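Local coordinates for ABC transporter, substrate binding protein (Aeropyrum pernix, PDB 3EAF) that probably binds a small solute outside the cell and hands it to the membrane permease of an ABC transporter, at residues F139-D149 and A198-N207. Numbering follows the deposited sequence.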
ATOM      1  N   PHE A 139      14.849  16.634 -11.138  1.00 17.47           N
ATOM      2  CA  PHE A 139      15.431  17.777 -10.427  1.00 17.53           C
ATOM      3  C   PHE A 139      16.951  17.720 -10.271  1.00 17.55           C
ATOM      4  O   PHE A 139      17.569  18.686  -9.805  1.00 17.71           O
ATOM      5  CB  PHE A 139      14.750  17.969  -9.057  1.00 17.43           C
ATOM      6  CG  PHE A 139      13.264  18.183  -9.144  1.00 17.92           C
ATOM      7  CD1 PHE A 139      12.748  19.372  -9.648  1.00 18.47           C
ATOM      8  CD2 PHE A 139      12.381  17.190  -8.723  1.00 18.00           C
ATOM      9  CE1 PHE A 139      11.370  19.573  -9.736  1.00 19.12           C
ATOM     10  CE2 PHE A 139      11.009  17.375  -8.803  1.00 18.16           C
ATOM     11  CZ  PHE A 139      10.498  18.571  -9.308  1.00 18.95           C
ATOM     12  N   GLY A 140      17.541  16.589 -10.655  1.00 17.11           N
ATOM     13  CA  GLY A 140      18.986  16.434 -10.637  1.00 17.19           C
ATOM     14  C   GLY A 140      19.505  15.595  -9.485  1.00 17.26           C
ATOM     15  O   GLY A 140      18.766  15.253  -8.549  1.00 17.08           O
ATOM     16  N   GLN A 141      20.786  15.259  -9.563  1.00 16.90           N
ATOM     17  CA  GLN A 141      21.477  14.586  -8.479  1.00 17.27           C
ATOM     18  C   GLN A 141      21.554  15.534  -7.283  1.00 16.31           C
ATOM     19  O   GLN A 141      21.500  16.756  -7.446  1.00 16.18           O
ATOM     20  CB  GLN A 141      22.863  14.125  -8.944  1.00 17.42           C
ATOM     21  CG  GLN A 141      22.772  13.095 -10.070  1.00 19.24           C
ATOM     22  CD  GLN A 141      24.110  12.672 -10.652  1.00 19.56           C
ATOM     23  OE1 GLN A 141      25.181  13.013 -10.135  1.00 22.64           O
ATOM     24  NE2 GLN A 141      24.050  11.913 -11.746  1.00 22.47           N
ATOM     25  N   GLY A 142      21.630  14.976  -6.079  1.00 15.49           N
ATOM     26  CA  GLY A 142      21.626  15.804  -4.879  1.00 14.31           C
ATOM     27  C   GLY A 142      21.592  15.042  -3.575  1.00 13.40           C
ATOM     28  O   GLY A 142      21.736  13.820  -3.548  1.00 13.67           O
ATOM     29  N   LYS A 143      21.389  15.787  -2.495  1.00 12.56           N
ATOM     30  CA  LYS A 143      21.449  15.263  -1.142  1.00 11.82           C
ATOM     31  C   LYS A 143      20.079  14.816  -0.658  1.00 11.26           C
ATOM     32  O   LYS A 143      19.080  15.508  -0.874  1.00 11.10           O
ATOM     33  CB  LYS A 143      22.020  16.327  -0.207  1.00 11.80           C
ATOM     34  CG  LYS A 143      23.485  16.676  -0.487  1.00 13.06           C
ATOM     35  CD  LYS A 143      23.976  17.751   0.459  1.00 15.72           C
ATOM     36  CE  LYS A 143      25.462  18.033   0.256  1.00 19.85           C
ATOM     37  NZ  LYS A 143      26.332  17.014   0.941  1.00 23.07           N
ATOM     38  N   LEU A 144      20.051  13.668   0.016  1.00 10.58           N
ATOM     39  CA  LEU A 144      18.809  13.035   0.453  1.00 10.01           C
ATOM     40  C   LEU A 144      18.822  12.707   1.945  1.00  9.76           C
ATOM     41  O   LEU A 144      19.717  12.023   2.421  1.00  9.51           O
ATOM     42  CB  LEU A 144      18.553  11.759  -0.370  1.00  9.78           C
ATOM     43  CG  LEU A 144      17.394  10.806  -0.040  1.00 10.06           C
ATOM     44  CD1 LEU A 144      16.034  11.484  -0.201  1.00  8.03           C
ATOM     45  CD2 LEU A 144      17.467   9.538  -0.907  1.00  9.90           C
ATOM     46  N   ALA A 145      17.814  13.196   2.667  1.00  9.40           N
ATOM     47  CA  ALA A 145      17.602  12.846   4.074  1.00  9.09           C
ATOM     48  C   ALA A 145      16.463  11.836   4.181  1.00  8.96           C
ATOM     49  O   ALA A 145      15.499  11.916   3.426  1.00  9.55           O
ATOM     50  CB  ALA A 145      17.279  14.099   4.885  1.00  8.61           C
ATOM     51  N   LEU A 146      16.577  10.895   5.116  1.00  8.86           N
ATOM     52  CA  LEU A 146      15.569   9.844   5.312  1.00  8.60           C
ATOM     53  C   LEU A 146      14.889  10.007   6.669  1.00  8.40           C
ATOM     54  O   LEU A 146      15.529   9.859   7.715  1.00  7.94           O
ATOM     55  CB  LEU A 146      16.208   8.445   5.214  1.00  8.65           C
ATOM     56  CG  LEU A 146      17.067   8.116   3.984  1.00  9.41           C
ATOM     57  CD1 LEU A 146      17.801   6.777   4.163  1.00  9.20           C
ATOM     58  CD2 LEU A 146      16.242   8.123   2.698  1.00  9.35           C
ATOM     59  N   ALA A 147      13.596  10.322   6.648  1.00  7.99           N
ATOM     60  CA  ALA A 147      12.824  10.478   7.878  1.00  7.78           C
ATOM     61  C   ALA A 147      11.849   9.311   8.029  1.00  7.73           C
ATOM     62  O   ALA A 147      11.010   9.082   7.167  1.00  7.18           O
ATOM     63  CB  ALA A 147      12.084  11.809   7.880  1.00  7.84           C
ATOM     64  N   TYR A 148      11.976   8.567   9.120  1.00  7.91           N
ATOM     65  CA  TYR A 148      11.132   7.392   9.359  1.00  8.42           C
ATOM     66  C   TYR A 148      11.228   6.971  10.819  1.00  8.62           C
ATOM     67  O   TYR A 148      12.194   7.331  11.504  1.00  8.76           O
ATOM     68  CB  TYR A 148      11.562   6.228   8.449  1.00  8.69           C
ATOM     69  CG  TYR A 148      12.973   5.754   8.729  1.00  8.99           C
ATOM     70  CD1 TYR A 148      13.203   4.652   9.550  1.00  9.35           C
ATOM     71  CD2 TYR A 148      14.080   6.432   8.207  1.00  8.41           C
ATOM     72  CE1 TYR A 148      14.495   4.223   9.832  1.00  9.23           C
ATOM     73  CE2 TYR A 148      15.381   6.004   8.479  1.00  9.08           C
ATOM     74  CZ  TYR A 148      15.576   4.899   9.292  1.00  9.13           C
ATOM     75  OH  TYR A 148      16.849   4.459   9.571  1.00  9.48           O
ATOM     76  N   ASP A 149      10.243   6.196  11.280  1.00  8.43           N
ATOM     77  CA  ASP A 149      10.232   5.659  12.643  1.00  9.07           C
ATOM     78  C   ASP A 149      11.083   4.394  12.733  1.00  9.60           C
ATOM     79  O   ASP A 149      10.707   3.335  12.226  1.00  9.61           O
ATOM     80  CB  ASP A 149       8.786   5.385  13.099  1.00  8.79           C
ATOM     81  CG  ASP A 149       8.666   5.119  14.607  1.00  9.49           C
ATOM     82  OD1 ASP A 149       9.641   4.651  15.241  1.00  8.98           O
ATOM     83  OD2 ASP A 149       7.573   5.383  15.160  1.00 10.81           O
ATOM     84  N   ALA A 198      21.728  19.878   7.751  1.00 16.92           N
ATOM     85  CA  ALA A 198      22.383  19.143   6.663  1.00 16.54           C
ATOM     86  C   ALA A 198      21.994  19.678   5.280  1.00 16.39           C
ATOM     87  O   ALA A 198      22.593  19.301   4.268  1.00 16.45           O
ATOM     88  CB  ALA A 198      22.084  17.654   6.769  1.00 16.39           C
ATOM     89  N   ASP A 199      20.999  20.566   5.256  1.00 15.97           N
ATOM     90  CA  ASP A 199      20.491  21.191   4.028  1.00 16.14           C
ATOM     91  C   ASP A 199      20.312  20.203   2.845  1.00 15.66           C
ATOM     92  O   ASP A 199      20.946  20.358   1.795  1.00 15.73           O
ATOM     93  CB  ASP A 199      21.367  22.395   3.639  1.00 16.51           C
ATOM     94  CG  ASP A 199      20.791  23.201   2.480  1.00 17.64           C
ATOM     95  OD1 ASP A 199      19.556  23.402   2.423  1.00 19.14           O
ATOM     96  OD2 ASP A 199      21.589  23.637   1.624  1.00 20.23           O
ATOM     97  N   PRO A 200      19.440  19.185   3.016  1.00 15.10           N
ATOM     98  CA  PRO A 200      19.210  18.251   1.913  1.00 14.46           C
ATOM     99  C   PRO A 200      18.392  18.897   0.792  1.00 14.28           C
ATOM    100  O   PRO A 200      17.664  19.862   1.036  1.00 14.12           O
ATOM    101  CB  PRO A 200      18.407  17.122   2.567  1.00 14.62           C
ATOM    102  CG  PRO A 200      17.687  17.775   3.700  1.00 14.22           C
ATOM    103  CD  PRO A 200      18.620  18.850   4.203  1.00 14.79           C
ATOM    104  N   ASP A 201      18.541  18.380  -0.424  1.00 13.26           N
ATOM    105  CA  ASP A 201      17.723  18.814  -1.548  1.00 13.06           C
ATOM    106  C   ASP A 201      16.398  18.060  -1.521  1.00 12.47           C
ATOM    107  O   ASP A 201      15.364  18.597  -1.918  1.00 12.33           O
ATOM    108  CB  ASP A 201      18.441  18.535  -2.874  1.00 13.27           C
ATOM    109  CG  ASP A 201      19.804  19.189  -2.943  1.00 14.39           C
ATOM    110  OD1 ASP A 201      19.853  20.433  -3.019  1.00 16.14           O
ATOM    111  OD2 ASP A 201      20.822  18.458  -2.913  1.00 14.60           O
ATOM    112  N   TYR A 202      16.454  16.812  -1.052  1.00 11.52           N
ATOM    113  CA  TYR A 202      15.314  15.910  -1.057  1.00 11.35           C
ATOM    114  C   TYR A 202      15.143  15.219   0.297  1.00 10.83           C
ATOM    115  O   TYR A 202      16.126  14.835   0.943  1.00 10.14           O
ATOM    116  CB  TYR A 202      15.462  14.850  -2.156  1.00 11.59           C
ATOM    117  CG  TYR A 202      15.914  15.377  -3.509  1.00 12.60           C
ATOM    118  CD1 TYR A 202      15.114  16.244  -4.256  1.00 12.78           C
ATOM    119  CD2 TYR A 202      17.133  14.983  -4.050  1.00 13.86           C
ATOM    120  CE1 TYR A 202      15.538  16.723  -5.511  1.00 13.86           C
ATOM    121  CE2 TYR A 202      17.561  15.447  -5.294  1.00 13.40           C
ATOM    122  CZ  TYR A 202      16.764  16.313  -6.018  1.00 14.13           C
ATOM    123  OH  TYR A 202      17.207  16.757  -7.253  1.00 14.97           O
ATOM    124  N   VAL A 203      13.889  15.078   0.720  1.00 10.09           N
ATOM    125  CA  VAL A 203      13.551  14.350   1.949  1.00  9.63           C
ATOM    126  C   VAL A 203      12.607  13.200   1.621  1.00  9.46           C
ATOM    127  O   VAL A 203      11.585  13.404   0.965  1.00  9.31           O
ATOM    128  CB  VAL A 203      12.898  15.274   3.011  1.00  9.51           C
ATOM    129  CG1 VAL A 203      12.399  14.468   4.220  1.00  9.87           C
ATOM    130  CG2 VAL A 203      13.875  16.356   3.475  1.00  9.17           C
ATOM    131  N   TRP A 204      12.969  11.992   2.062  1.00  9.37           N
ATOM    132  CA  TRP A 204      12.060  10.840   2.043  1.00  9.42           C
ATOM    133  C   TRP A 204      11.354  10.690   3.397  1.00  9.42           C
ATOM    134  O   TRP A 204      11.982  10.839   4.444  1.00  9.43           O
ATOM    135  CB  TRP A 204      12.836   9.560   1.705  1.00  9.48           C
ATOM    136  CG  TRP A 204      12.085   8.281   1.980  1.00  9.88           C
ATOM    137  CD1 TRP A 204      12.226   7.456   3.066  1.00  9.90           C
ATOM    138  CD2 TRP A 204      11.075   7.689   1.156  1.00  9.38           C
ATOM    139  NE1 TRP A 204      11.366   6.386   2.965  1.00  9.90           N
ATOM    140  CE2 TRP A 204      10.652   6.501   1.800  1.00  9.52           C
ATOM    141  CE3 TRP A 204      10.490   8.043  -0.066  1.00  9.15           C
ATOM    142  CZ2 TRP A 204       9.665   5.667   1.262  1.00  9.14           C
ATOM    143  CZ3 TRP A 204       9.513   7.215  -0.599  1.00  9.26           C
ATOM    144  CH2 TRP A 204       9.111   6.040   0.065  1.00  9.57           C
ATOM    145  N   CYS A 205      10.051  10.419   3.382  1.00  9.40           N
ATOM    146  CA  CYS A 205       9.355  10.063   4.618  1.00  9.34           C
ATOM    147  C   CYS A 205       8.645   8.711   4.503  1.00  8.85           C
ATOM    148  O   CYS A 205       7.865   8.494   3.583  1.00  8.52           O
ATOM    149  CB  CYS A 205       8.382  11.159   5.059  1.00  9.25           C
ATOM    150  SG  CYS A 205       7.692  10.855   6.707  1.00 10.41           S
ATOM    151  N   GLY A 206       8.912   7.822   5.459  1.00  8.81           N
ATOM    152  CA  GLY A 206       8.394   6.457   5.418  1.00  8.32           C
ATOM    153  C   GLY A 206       7.171   6.157   6.270  1.00  8.15           C
ATOM    154  O   GLY A 206       6.774   5.001   6.377  1.00  8.04           O
ATOM    155  N   ASN A 207       6.553   7.196   6.838  1.00  7.86           N
ATOM    156  CA  ASN A 207       5.400   7.039   7.733  1.00  7.83           C
ATOM    157  C   ASN A 207       4.059   7.322   7.030  1.00  7.70           C
ATOM    158  O   ASN A 207       4.032   7.638   5.837  1.00  7.98           O
ATOM    159  CB  ASN A 207       5.535   7.970   8.951  1.00  7.67           C
ATOM    160  CG  ASN A 207       6.754   7.667   9.812  1.00  8.11           C
ATOM    161  OD1 ASN A 207       7.459   6.676   9.608  1.00  8.82           O
ATOM    162  ND2 ASN A 207       7.001   8.530  10.792  1.00  7.15           N
TER
HETATM  163  O   HOH W   1      25.280  18.142   4.040  1.00 33.17           O
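Tyr202 reaches back past Lys143 to Gly140 and shows how one side chain can tie a parallel strand pair to the turn leading into it. Tyr202 CB rests 3.9 Å from both Leu144 CD1 and Lys143 O. With CG anti to the carbonyl carbon (chi1 -45°), the ring runs toward Gly140; CD2 passes Lys143 O, Tyr202 CE2 comes 3.5 Å from Gly140 O, with Gly142 CA farther off, and CE1 touches Phe139 CB at the ring edge. CZ lies between Gly140 O and Phe139 CB. At the tip, Tyr202 OH donates a short 2.5 Å hydrogen bond to Gly140 O, from above the carbonyl plane. A phenylalanine here would probably leave that carbonyl without this donor and the turn less firmly tied to the strand. Asp201 CB sits over one ring face, while its OD2 takes an almost straight bond (178°) from Lys143 N on the anti lone pair. Lys143 O accepts from both Asp201 N and Tyr202 N. Regular parallel pairing follows, Trp204 bonding through N to Ala145 O and through O to Ala147 N. In this periplasmic-binding-protein fold, strand 142-148 lies between 171-178 and 202-205; helix 159-165 packs on Leu146 and Trp204, and strand 227-230 flanks 202-205 beyond.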